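Local coordinates for DNA ligase (Aquifex aeolicus, PDB 3QWU), which binds adenosine and calcium and probably acts as an ATP-dependent nucleic acid ligase, joining strand ends through an adenylated intermediate, at residues L9-R20 with L30-I39; A292-V302 with M355-L363. All blocks are in the same frame, centred on the assembly; numbering follows the deposited sequence.

Interaction 1 (9-20 with 30-39) and interaction 2 (292-302 with 355-363) lie far apart in the fold and do not touch. Their centres are 39 Å apart and their nearest atoms about 23 Å. Interaction 1 closes along the chain before interaction 2 opens. It folds the N-terminal helix 7-15 onto the hairpin of strands 19-24 and 27-32. Interaction 2 joins two helices of the C-terminal region, beside the second subunit. Between them in sequence comes the RNA ligase family region, with most of the adenosine pocket and two of the calcium ligands, Asp-82 and Glu-143. Neither contact is part of these sites, but the side chain of Asp-35 is about 12 Å from the bound adenosine.

Interaction 1 (L9-R20 with L30-I39); sequences LVKEALKKKKVR and LRFNDDYKDI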
loop_
_atom_site.group_PDB
_atom_site.type_symbol
_atom_site.label_atom_id
_atom_site.label_comp_id
_atom_site.label_asym_id
_atom_site.label_seq_id
_atom_site.Cartn_x
_atom_site.Cartn_y
_atom_site.Cartn_z
ATOM N N LEU A 9 -30.088 14.833 -13.155
ATOM C CA LEU A 9 -28.766 14.536 -12.646
ATOM C C LEU A 9 -28.966 13.780 -11.323
ATOM O O LEU A 9 -28.355 12.729 -11.108
ATOM C CB LEU A 9 -27.923 15.816 -12.497
ATOM C CG LEU A 9 -26.407 15.648 -12.723
ATOM C CD1 LEU A 9 -25.746 16.907 -13.322
ATOM C CD2 LEU A 9 -25.730 15.247 -11.433
ATOM N N VAL A 10 -29.877 14.277 -10.483
ATOM C CA VAL A 10 -30.196 13.630 -9.200
ATOM C C VAL A 10 -30.870 12.264 -9.389
ATOM O O VAL A 10 -30.549 11.303 -8.687
ATOM C CB VAL A 10 -31.075 14.550 -8.298
ATOM C CG1 VAL A 10 -31.519 13.824 -7.026
ATOM C CG2 VAL A 10 -30.320 15.836 -7.928
ATOM N N LYS A 11 -31.780 12.175 -10.356
ATOM C CA LYS A 11 -32.431 10.909 -10.698
ATOM C C LYS A 11 -31.420 9.813 -11.091
ATOM O O LYS A 11 -31.562 8.659 -10.666
ATOM C CB LYS A 11 -33.446 11.135 -11.818
ATOM C CG LYS A 11 -34.335 9.923 -12.157
ATOM C CD LYS A 11 -35.332 10.263 -13.259
ATOM C CE LYS A 11 -36.663 9.542 -13.081
ATOM N NZ LYS A 11 -37.716 10.162 -13.927
ATOM N N GLU A 12 -30.407 10.164 -11.885
ATOM C CA GLU A 12 -29.418 9.178 -12.345
ATOM C C GLU A 12 -28.519 8.754 -11.198
ATOM O O GLU A 12 -28.140 7.584 -11.117
ATOM C CB GLU A 12 -28.571 9.703 -13.523
ATOM C CG GLU A 12 -27.683 8.628 -14.236
ATOM C CD GLU A 12 -28.427 7.776 -15.296
ATOM O OE1 GLU A 12 -28.867 8.316 -16.338
ATOM O OE2 GLU A 12 -28.540 6.544 -15.111
ATOM N N ALA A 13 -28.186 9.690 -10.309
ATOM C CA ALA A 13 -27.318 9.371 -9.169
ATOM C C ALA A 13 -28.052 8.593 -8.070
ATOM O O ALA A 13 -27.410 7.888 -7.296
ATOM C CB ALA A 13 -26.683 10.629 -8.603
ATOM N N LEU A 14 -29.379 8.722 -7.985
ATOM C CA LEU A 14 -30.171 7.826 -7.120
ATOM C C LEU A 14 -30.109 6.407 -7.676
ATOM O O LEU A 14 -29.981 5.450 -6.917
ATOM C CB LEU A 14 -31.644 8.261 -7.018
ATOM C CG LEU A 14 -32.166 9.003 -5.784
ATOM C CD1 LEU A 14 -33.703 9.133 -5.845
ATOM C CD2 LEU A 14 -31.759 8.298 -4.505
ATOM N N LYS A 15 -30.209 6.287 -9.002
ATOM C CA LYS A 15 -30.094 4.998 -9.695
ATOM C C LYS A 15 -28.657 4.459 -9.654
ATOM O O LYS A 15 -28.447 3.270 -9.414
ATOM C CB LYS A 15 -30.590 5.124 -11.149
ATOM C CG LYS A 15 -30.271 3.936 -12.083
ATOM C CD LYS A 15 -31.088 2.680 -11.768
ATOM C CE LYS A 15 -30.670 1.502 -12.647
ATOM N NZ LYS A 15 -30.785 1.842 -14.080
ATOM N N LYS A 16 -27.672 5.325 -9.880
ATOM C CA LYS A 16 -26.267 4.900 -9.835
ATOM C C LYS A 16 -25.732 4.819 -8.381
ATOM O O LYS A 16 -24.582 4.442 -8.179
ATOM C CB LYS A 16 -25.389 5.836 -10.692
ATOM C CG LYS A 16 -24.337 5.135 -11.591
ATOM C CD LYS A 16 -23.127 4.552 -10.813
ATOM C CE LYS A 16 -21.885 4.319 -11.713
ATOM N NZ LYS A 16 -22.189 3.508 -12.959
ATOM N N LYS A 17 -26.557 5.165 -7.385
ATOM C CA LYS A 17 -26.180 5.113 -5.939
ATOM C C LYS A 17 -25.015 6.047 -5.484
ATOM O O LYS A 17 -24.218 5.715 -4.595
ATOM C CB LYS A 17 -25.992 3.652 -5.472
ATOM C CG LYS A 17 -27.306 3.079 -4.954
ATOM C CD LYS A 17 -27.316 1.572 -4.851
ATOM C CE LYS A 17 -28.736 1.071 -4.554
ATOM N NZ LYS A 17 -28.932 -0.298 -5.100
ATOM N N LYS A 18 -24.965 7.224 -6.103
ATOM C CA LYS A 18 -24.084 8.314 -5.686
ATOM C C LYS A 18 -24.809 9.238 -4.687
ATOM O O LYS A 18 -24.160 9.850 -3.829
ATOM C CB LYS A 18 -23.613 9.140 -6.900
ATOM C CG LYS A 18 -22.843 8.377 -7.975
ATOM C CD LYS A 18 -21.862 7.364 -7.397
ATOM C CE LYS A 18 -20.748 7.010 -8.383
ATOM N NZ LYS A 18 -20.350 5.566 -8.301
ATOM N N VAL A 19 -26.136 9.340 -4.803
ATOM C CA VAL A 19 -26.947 10.095 -3.850
ATOM C C VAL A 19 -27.869 9.144 -3.070
ATOM O O VAL A 19 -28.286 8.117 -3.608
ATOM C CB VAL A 19 -27.765 11.211 -4.572
ATOM C CG1 VAL A 19 -29.021 11.605 -3.778
ATOM C CG2 VAL A 19 -26.887 12.418 -4.817
ATOM N N ARG A 20 -28.147 9.482 -1.804
ATOM C CA ARG A 20 -29.059 8.733 -0.927
ATOM C C ARG A 20 -29.853 9.707 -0.049
ATOM O O ARG A 20 -29.331 10.729 0.399
ATOM C CB ARG A 20 -28.323 7.756 0.013
ATOM C CG ARG A 20 -26.976 7.264 -0.460
ATOM C CD ARG A 20 -26.696 5.819 -0.090
ATOM N NE ARG A 20 -25.870 5.209 -1.136
ATOM C CZ ARG A 20 -24.587 4.846 -1.021
ATOM N NH1 ARG A 20 -23.924 4.989 0.127
ATOM N NH2 ARG A 20 -23.958 4.310 -2.069
ATOM N N LEU A 30 -31.346 14.795 0.710
ATOM C CA LEU A 30 -30.571 13.967 -0.219
ATOM C C LEU A 30 -29.100 14.276 -0.008
ATOM O O LEU A 30 -28.736 15.443 0.173
ATOM C CB LEU A 30 -30.990 14.251 -1.651
ATOM C CG LEU A 30 -32.446 13.853 -1.984
ATOM C CD1 LEU A 30 -33.513 14.886 -1.456
ATOM C CD2 LEU A 30 -32.598 13.647 -3.458
ATOM N N ARG A 31 -28.266 13.235 -0.003
ATOM C CA ARG A 31 -26.843 13.360 0.328
ATOM C C ARG A 31 -25.961 12.750 -0.738
ATOM O O ARG A 31 -26.123 11.583 -1.088
ATOM C CB ARG A 31 -26.562 12.638 1.638
ATOM C CG ARG A 31 -25.114 12.706 2.093
ATOM C CD ARG A 31 -24.928 12.001 3.409
ATOM N NE ARG A 31 -24.938 10.542 3.277
ATOM C CZ ARG A 31 -23.885 9.778 2.957
ATOM N NH1 ARG A 31 -22.706 10.298 2.692
ATOM N NH2 ARG A 31 -24.022 8.472 2.902
ATOM N N PHE A 32 -25.017 13.533 -1.243
ATOM C CA PHE A 32 -24.048 13.033 -2.227
ATOM C C PHE A 32 -22.971 12.201 -1.548
ATOM O O PHE A 32 -22.105 12.731 -0.841
ATOM C CB PHE A 32 -23.429 14.184 -3.036
ATOM C CG PHE A 32 -24.239 14.547 -4.241
ATOM C CD1 PHE A 32 -25.249 15.479 -4.158
ATOM C CD2 PHE A 32 -24.026 13.903 -5.448
ATOM C CE1 PHE A 32 -26.012 15.795 -5.295
ATOM C CE2 PHE A 32 -24.797 14.186 -6.591
ATOM C CZ PHE A 32 -25.780 15.132 -6.524
ATOM N N ASN A 33 -23.031 10.893 -1.756
ATOM C CA ASN A 33 -22.133 9.970 -1.078
ATOM C C ASN A 33 -20.754 9.957 -1.723
ATOM O O ASN A 33 -19.760 9.723 -1.056
ATOM C CB ASN A 33 -22.724 8.562 -1.092
ATOM C CG ASN A 33 -21.873 7.577 -0.333
ATOM O OD1 ASN A 33 -21.866 7.577 0.892
ATOM N ND2 ASN A 33 -21.139 6.728 -1.063
ATOM N N ASP A 34 -20.722 10.194 -3.032
ATOM C CA ASP A 34 -19.479 10.347 -3.790
ATOM C C ASP A 34 -19.580 11.542 -4.703
ATOM O O ASP A 34 -20.676 12.074 -4.924
ATOM C CB ASP A 34 -19.243 9.119 -4.692
ATOM C CG ASP A 34 -18.509 7.993 -3.983
ATOM O OD1 ASP A 34 -17.649 8.260 -3.098
ATOM O OD2 ASP A 34 -18.806 6.823 -4.329
ATOM N N ASP A 35 -18.436 11.928 -5.264
ATOM C CA ASP A 35 -18.399 12.848 -6.389
ATOM C C ASP A 35 -19.243 12.274 -7.500
ATOM O O ASP A 35 -19.283 11.063 -7.716
ATOM C CB ASP A 35 -16.980 13.043 -6.905
ATOM C CG ASP A 35 -16.076 13.732 -5.909
ATOM O OD1 ASP A 35 -16.568 14.492 -5.057
ATOM O OD2 ASP A 35 -14.853 13.500 -5.964
ATOM N N TYR A 36 -19.956 13.149 -8.188
ATOM C CA TYR A 36 -20.718 12.758 -9.364
ATOM C C TYR A 36 -20.857 13.964 -10.301
ATOM O O TYR A 36 -21.456 14.990 -9.930
ATOM C CB TYR A 36 -22.094 12.200 -8.957
ATOM C CG TYR A 36 -22.891 11.590 -10.112
ATOM C CD1 TYR A 36 -24.182 12.027 -10.399
ATOM C CD2 TYR A 36 -22.342 10.573 -10.922
ATOM C CE1 TYR A 36 -24.913 11.475 -11.455
ATOM C CE2 TYR A 36 -23.068 10.018 -11.980
ATOM C CZ TYR A 36 -24.350 10.474 -12.246
ATOM O OH TYR A 36 -25.090 9.937 -13.288
ATOM N N LYS A 37 -20.284 13.832 -11.500
ATOM C CA LYS A 37 -20.414 14.841 -12.549
ATOM C C LYS A 37 -20.177 16.255 -11.983
ATOM O O LYS A 37 -21.039 17.154 -12.109
ATOM C CB LYS A 37 -21.790 14.727 -13.242
ATOM C CG LYS A 37 -21.777 14.000 -14.608
ATOM C CD LYS A 37 -22.797 14.614 -15.610
ATOM C CE LYS A 37 -22.194 14.804 -17.023
ATOM N NZ LYS A 37 -20.965 15.682 -17.024
ATOM N N ASP A 38 -19.014 16.408 -11.329
ATOM C CA ASP A 38 -18.530 17.695 -10.754
ATOM C C ASP A 38 -19.242 18.177 -9.476
ATOM O O ASP A 38 -18.796 19.164 -8.885
ATOM C CB ASP A 38 -18.546 18.841 -11.795
ATOM C CG ASP A 38 -18.008 18.411 -13.155
ATOM O OD1 ASP A 38 -18.585 18.833 -14.179
ATOM O OD2 ASP A 38 -17.030 17.641 -13.206
ATOM N N ILE A 39 -20.335 17.514 -9.063
ATOM C CA ILE A 39 -20.971 17.789 -7.760
ATOM C C ILE A 39 -20.122 17.168 -6.681
ATOM O O ILE A 39 -20.046 15.951 -6.564
ATOM C CB ILE A 39 -22.392 17.170 -7.625
ATOM C CG1 ILE A 39 -23.325 17.644 -8.750
ATOM C CG2 ILE A 39 -22.999 17.462 -6.233
ATOM C CD1 ILE A 39 -23.305 19.110 -8.984
#
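Tyr-36 lies against the N-terminal helix that carries Leu-9 and Ala-13, and Ala-13, Leu-9, Glu-12 and Lys-18 touch its ring. CG of Tyr-36 is anti to the backbone N (chi1 -172°), which carries the ring toward the helix. Ala-13 CB approaches Tyr-36 CD1 obliquely at 3.4 Å. Leu-9 CD2 packs 3.7 Å from the same CD1, its side chain running past the tyrosine in the opposite direction. Leu-9 O, in the ring plane, and Glu-12 CG meet the ring at its edge. The Lys-18 chain crosses at about a right angle, its CG 3.7 Å from Tyr-36 CD2.

Val-19 and Phe-32 form a non-hydrogen-bonded antiparallel pair, and Val-19 CG2 lies over the centre of the Phe-32 ring. Ile-39 CG2 covers the opposite face. Arg-20 and Arg-31 form the hydrogen-bonded pair: Arg-20 N to Arg-31 O is 3.0 Å and Arg-31 N to Arg-20 O is 2.8 Å. On the other side of the Val-19/Phe-32 pair, Asn-33 N donates to Lys-18 O at 2.6 Å, nearly in line with the carbonyl. Asn-33 CB lies over one face of the Arg-20 guanidinium. The amide and guanidinium planes are 35° apart, and no hydrogen bond joins them. Val-10 CG1 reaches Leu-30 CD2 at 3.7 Å, so the helix also touches the strand.

Further out, Ala-13 O accepts from both Lys-18 N and Val-19 N, which ties the start of the strand to the helix. Arg-31 NH2 donates to Asn-33 OD1, while NE forms a salt bridge with Glu-22. Arg-31 makes a cation-pi contact with Phe-103. The type I' turn from Tyr-36 to Ile-39 brings Ile-39 back beside Phe-32. The arrangement is a helix packed on an antiparallel beta hairpin, at the edge of a small N-terminal sheet.

Interaction 2 (A292-V302 with M355-L363); sequences AIEQFEKEHKV and MTGLLGHLL
Two helices of the C-terminal region, 276-299 and 353-363, meet here in a near-perpendicular crossing. The axes of the short segments 292-299 and 355-363 approach to 10.5 Å, with a signed crossing angle of -82°. Phe-296 is a knob in the hole formed by Thr-356, Leu-359, Gly-360 and Leu-363. With chi1 near 180° (-179°), the Phe-296 ring extends from its helix across to the other. One face of the ring carries Leu-359 CB and Gly-360 N. Phe-296 CZ comes to 3.4 Å from Gly-360 CA, a close approach to backbone where no side chain intervenes. Leu-363 CD1 comes obliquely to Phe-296 CD1 at 3.4 Å, the two side chains lying alongside and pointing opposite ways.

Leu-359 packs between Ile-293 and Val-302. Its CD1 meets Ile-293 CG1 at 4.0 Å and Val-302 CG2 at 3.8 Å. Val-302 follows the helix end, where His-300 has positive phi and turns the chain back. There Val-302 N donates to Thr-356 OG1 at 2.8 Å, with an angle of 156° at the hydrogen. Thr-356 OG1 also bonds to Phe-352 O, four residues earlier, at the end of strand 343-352, so two partners hold the hydroxyl.

At the outer side, Tyr-267 of the second subunit packs on Ile-293 and Glu-297. Leu-264 of that subunit packs on Leu-362 and Leu-363. The contact is thus a near-orthogonal helix crossing with one knob, Phe-296, set in a hole of the other helix, next to the subunit interface.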
loop_
_atom_site.group_PDB
_atom_site.type_symbol
_atom_site.label_atom_id
_atom_site.label_comp_id
_atom_site.label_asym_id
_atom_site.label_seq_id
_atom_site.Cartn_x
_atom_site.Cartn_y
_atom_site.Cartn_z
ATOM N N ALA A 292 0.065 -2.304 18.119
ATOM C CA ALA A 292 -1.149 -3.047 17.857
ATOM C C ALA A 292 -0.965 -4.549 18.230
ATOM O O ALA A 292 -1.921 -5.168 18.708
ATOM C CB ALA A 292 -1.619 -2.883 16.435
ATOM N N ILE A 293 0.244 -5.110 18.021
ATOM C CA ILE A 293 0.567 -6.453 18.517
ATOM C C ILE A 293 0.593 -6.568 20.040
ATOM O O ILE A 293 0.083 -7.547 20.609
ATOM C CB ILE A 293 1.902 -6.952 17.965
ATOM C CG1 ILE A 293 1.735 -7.314 16.482
ATOM C CG2 ILE A 293 2.445 -8.153 18.745
ATOM C CD1 ILE A 293 2.996 -7.079 15.688
ATOM N N GLU A 294 1.222 -5.606 20.719
ATOM C CA GLU A 294 1.153 -5.593 22.214
ATOM C C GLU A 294 -0.319 -5.530 22.686
ATOM O O GLU A 294 -0.665 -6.226 23.634
ATOM C CB GLU A 294 1.948 -4.437 22.843
ATOM C CG GLU A 294 3.500 -4.682 22.885
ATOM C CD GLU A 294 4.294 -3.375 23.004
ATOM O OE1 GLU A 294 3.709 -2.305 22.818
ATOM O OE2 GLU A 294 5.500 -3.406 23.285
ATOM N N GLN A 295 -1.151 -4.703 22.038
ATOM C CA GLN A 295 -2.521 -4.558 22.474
ATOM C C GLN A 295 -3.280 -5.883 22.233
ATOM O O GLN A 295 -4.026 -6.345 23.121
ATOM C CB GLN A 295 -3.204 -3.391 21.792
ATOM C CG GLN A 295 -4.614 -3.080 22.289
ATOM C CD GLN A 295 -5.409 -2.096 21.400
ATOM O OE1 GLN A 295 -5.529 -2.265 20.164
ATOM N NE2 GLN A 295 -5.985 -1.081 22.040
ATOM N N PHE A 296 -3.034 -6.504 21.081
ATOM C CA PHE A 296 -3.590 -7.810 20.784
ATOM C C PHE A 296 -3.203 -8.872 21.802
ATOM O O PHE A 296 -4.054 -9.677 22.205
ATOM C CB PHE A 296 -3.182 -8.332 19.404
ATOM C CG PHE A 296 -3.777 -9.666 19.100
ATOM C CD1 PHE A 296 -3.016 -10.815 19.141
ATOM C CD2 PHE A 296 -5.150 -9.789 18.898
ATOM C CE1 PHE A 296 -3.592 -12.068 18.911
ATOM C CE2 PHE A 296 -5.724 -11.019 18.677
ATOM C CZ PHE A 296 -4.941 -12.171 18.667
ATOM N N GLU A 297 -1.927 -8.913 22.192
ATOM C CA GLU A 297 -1.491 -9.885 23.196
ATOM C C GLU A 297 -2.108 -9.640 24.564
ATOM O O GLU A 297 -2.426 -10.580 25.274
ATOM C CB GLU A 297 0.037 -9.927 23.329
ATOM C CG GLU A 297 0.721 -10.527 22.153
ATOM C CD GLU A 297 0.472 -12.022 22.003
ATOM O OE1 GLU A 297 0.871 -12.806 22.905
ATOM O OE2 GLU A 297 -0.097 -12.421 20.967
ATOM N N LYS A 298 -2.270 -8.383 24.939
ATOM C CA LYS A 298 -2.881 -8.032 26.227
ATOM C C LYS A 298 -4.395 -8.254 26.233
ATOM O O LYS A 298 -4.897 -8.978 27.051
ATOM C CB LYS A 298 -2.564 -6.574 26.604
ATOM C CG LYS A 298 -2.545 -6.279 28.122
ATOM C CD LYS A 298 -1.231 -6.764 28.787
ATOM C CE LYS A 298 -1.331 -8.174 29.427
ATOM N NZ LYS A 298 -0.106 -9.032 29.158
ATOM N N GLU A 299 -5.106 -7.637 25.309
ATOM C CA GLU A 299 -6.564 -7.552 25.382
ATOM C C GLU A 299 -7.240 -8.416 24.355
ATOM O O GLU A 299 -8.461 -8.400 24.295
ATOM C CB GLU A 299 -7.083 -6.143 25.120
ATOM C CG GLU A 299 -6.130 -5.005 25.364
ATOM C CD GLU A 299 -6.288 -4.336 26.696
ATOM O OE1 GLU A 299 -6.963 -4.900 27.588
ATOM O OE2 GLU A 299 -5.711 -3.229 26.832
ATOM N N HIS A 300 -6.481 -9.096 23.492
ATOM C CA HIS A 300 -7.057 -10.111 22.582
ATOM C C HIS A 300 -7.951 -9.504 21.475
ATOM O O HIS A 300 -8.684 -10.211 20.774
ATOM C CB HIS A 300 -7.805 -11.150 23.419
ATOM C CG HIS A 300 -7.101 -11.509 24.699
ATOM N ND1 HIS A 300 -5.829 -12.050 24.728
ATOM C CD2 HIS A 300 -7.490 -11.404 25.997
ATOM C CE1 HIS A 300 -5.471 -12.274 25.981
ATOM N NE2 HIS A 300 -6.465 -11.907 26.770
ATOM N N LYS A 301 -7.836 -8.183 21.321
ATOM C CA LYS A 301 -8.546 -7.387 20.329
ATOM C C LYS A 301 -7.642 -6.220 19.915
ATOM O O LYS A 301 -6.881 -5.655 20.745
ATOM C CB LYS A 301 -9.809 -6.718 20.924
ATOM C CG LYS A 301 -10.904 -7.604 21.401
ATOM C CD LYS A 301 -11.821 -8.121 20.262
ATOM C CE LYS A 301 -13.084 -8.824 20.798
ATOM N NZ LYS A 301 -14.197 -8.704 19.787
ATOM N N VAL A 302 -7.761 -5.801 18.662
ATOM C CA VAL A 302 -7.084 -4.582 18.226
ATOM C C VAL A 302 -8.140 -3.484 18.010
ATOM O O VAL A 302 -9.040 -3.617 17.184
ATOM C CB VAL A 302 -6.274 -4.799 16.955
ATOM C CG1 VAL A 302 -5.729 -3.432 16.438
ATOM C CG2 VAL A 302 -5.188 -5.780 17.207
ATOM N N MET A 355 -7.717 -6.706 11.209
ATOM C CA MET A 355 -6.404 -6.666 11.810
ATOM C C MET A 355 -6.362 -7.627 12.963
ATOM O O MET A 355 -5.359 -8.348 13.123
ATOM C CB MET A 355 -6.053 -5.268 12.323
ATOM C CG MET A 355 -4.635 -5.138 12.788
ATOM S SD MET A 355 -3.455 -5.583 11.466
ATOM C CE MET A 355 -3.185 -3.943 10.780
ATOM N N THR A 356 -7.440 -7.627 13.754
ATOM C CA THR A 356 -7.586 -8.508 14.902
ATOM C C THR A 356 -7.430 -9.961 14.487
ATOM O O THR A 356 -6.555 -10.665 15.036
ATOM C CB THR A 356 -8.916 -8.247 15.678
ATOM O OG1 THR A 356 -8.832 -6.963 16.326
ATOM C CG2 THR A 356 -9.171 -9.369 16.769
ATOM N N GLY A 357 -8.227 -10.404 13.509
ATOM C CA GLY A 357 -8.112 -11.791 12.963
ATOM C C GLY A 357 -6.754 -12.091 12.298
ATOM O O GLY A 357 -6.212 -13.171 12.407
ATOM N N LEU A 358 -6.162 -11.121 11.612
ATOM C CA LEU A 358 -4.893 -11.375 10.939
ATOM C C LEU A 358 -3.779 -11.580 11.968
ATOM O O LEU A 358 -3.021 -12.526 11.900
ATOM C CB LEU A 358 -4.562 -10.211 10.015
ATOM C CG LEU A 358 -3.188 -10.270 9.258
ATOM C CD1 LEU A 358 -3.149 -11.532 8.421
ATOM C CD2 LEU A 358 -3.068 -9.007 8.384
ATOM N N LEU A 359 -3.684 -10.692 12.938
ATOM C CA LEU A 359 -2.630 -10.801 13.937
ATOM C C LEU A 359 -2.773 -12.103 14.756
ATOM O O LEU A 359 -1.777 -12.777 15.035
ATOM C CB LEU A 359 -2.584 -9.546 14.816
ATOM C CG LEU A 359 -2.205 -8.165 14.219
ATOM C CD1 LEU A 359 -2.132 -7.102 15.333
ATOM C CD2 LEU A 359 -0.897 -8.158 13.489
ATOM N N GLY A 360 -3.998 -12.487 15.095
ATOM C CA GLY A 360 -4.274 -13.765 15.711
ATOM C C GLY A 360 -3.805 -14.950 14.877
ATOM O O GLY A 360 -3.306 -15.979 15.428
ATOM N N HIS A 361 -3.982 -14.836 13.562
ATOM C CA HIS A 361 -3.642 -15.933 12.657
ATOM C C HIS A 361 -2.121 -16.079 12.536
ATOM O O HIS A 361 -1.591 -17.164 12.622
ATOM C CB HIS A 361 -4.311 -15.730 11.283
ATOM C CG HIS A 361 -4.004 -16.819 10.292
ATOM N ND1 HIS A 361 -4.514 -18.095 10.401
ATOM C CD2 HIS A 361 -3.206 -16.828 9.193
ATOM C CE1 HIS A 361 -4.056 -18.839 9.405
ATOM N NE2 HIS A 361 -3.265 -18.089 8.652
ATOM N N LEU A 362 -1.426 -14.955 12.380
ATOM C CA LEU A 362 0.012 -14.948 12.294
ATOM C C LEU A 362 0.705 -15.265 13.615
ATOM O O LEU A 362 1.636 -16.078 13.625
ATOM C CB LEU A 362 0.495 -13.602 11.818
ATOM C CG LEU A 362 -0.096 -13.090 10.526
ATOM C CD1 LEU A 362 0.553 -11.756 10.219
ATOM C CD2 LEU A 362 0.120 -14.114 9.433
ATOM N N LEU A 363 0.257 -14.650 14.717
ATOM C CA LEU A 363 0.854 -14.879 16.055
ATOM C C LEU A 363 0.738 -16.308 16.592
ATOM O O LEU A 363 1.576 -16.745 17.355
ATOM C CB LEU A 363 0.277 -13.910 17.105
ATOM C CG LEU A 363 0.768 -12.479 16.938
ATOM C CD1 LEU A 363 0.024 -11.658 17.901
ATOM C CD2 LEU A 363 2.260 -12.365 17.179
#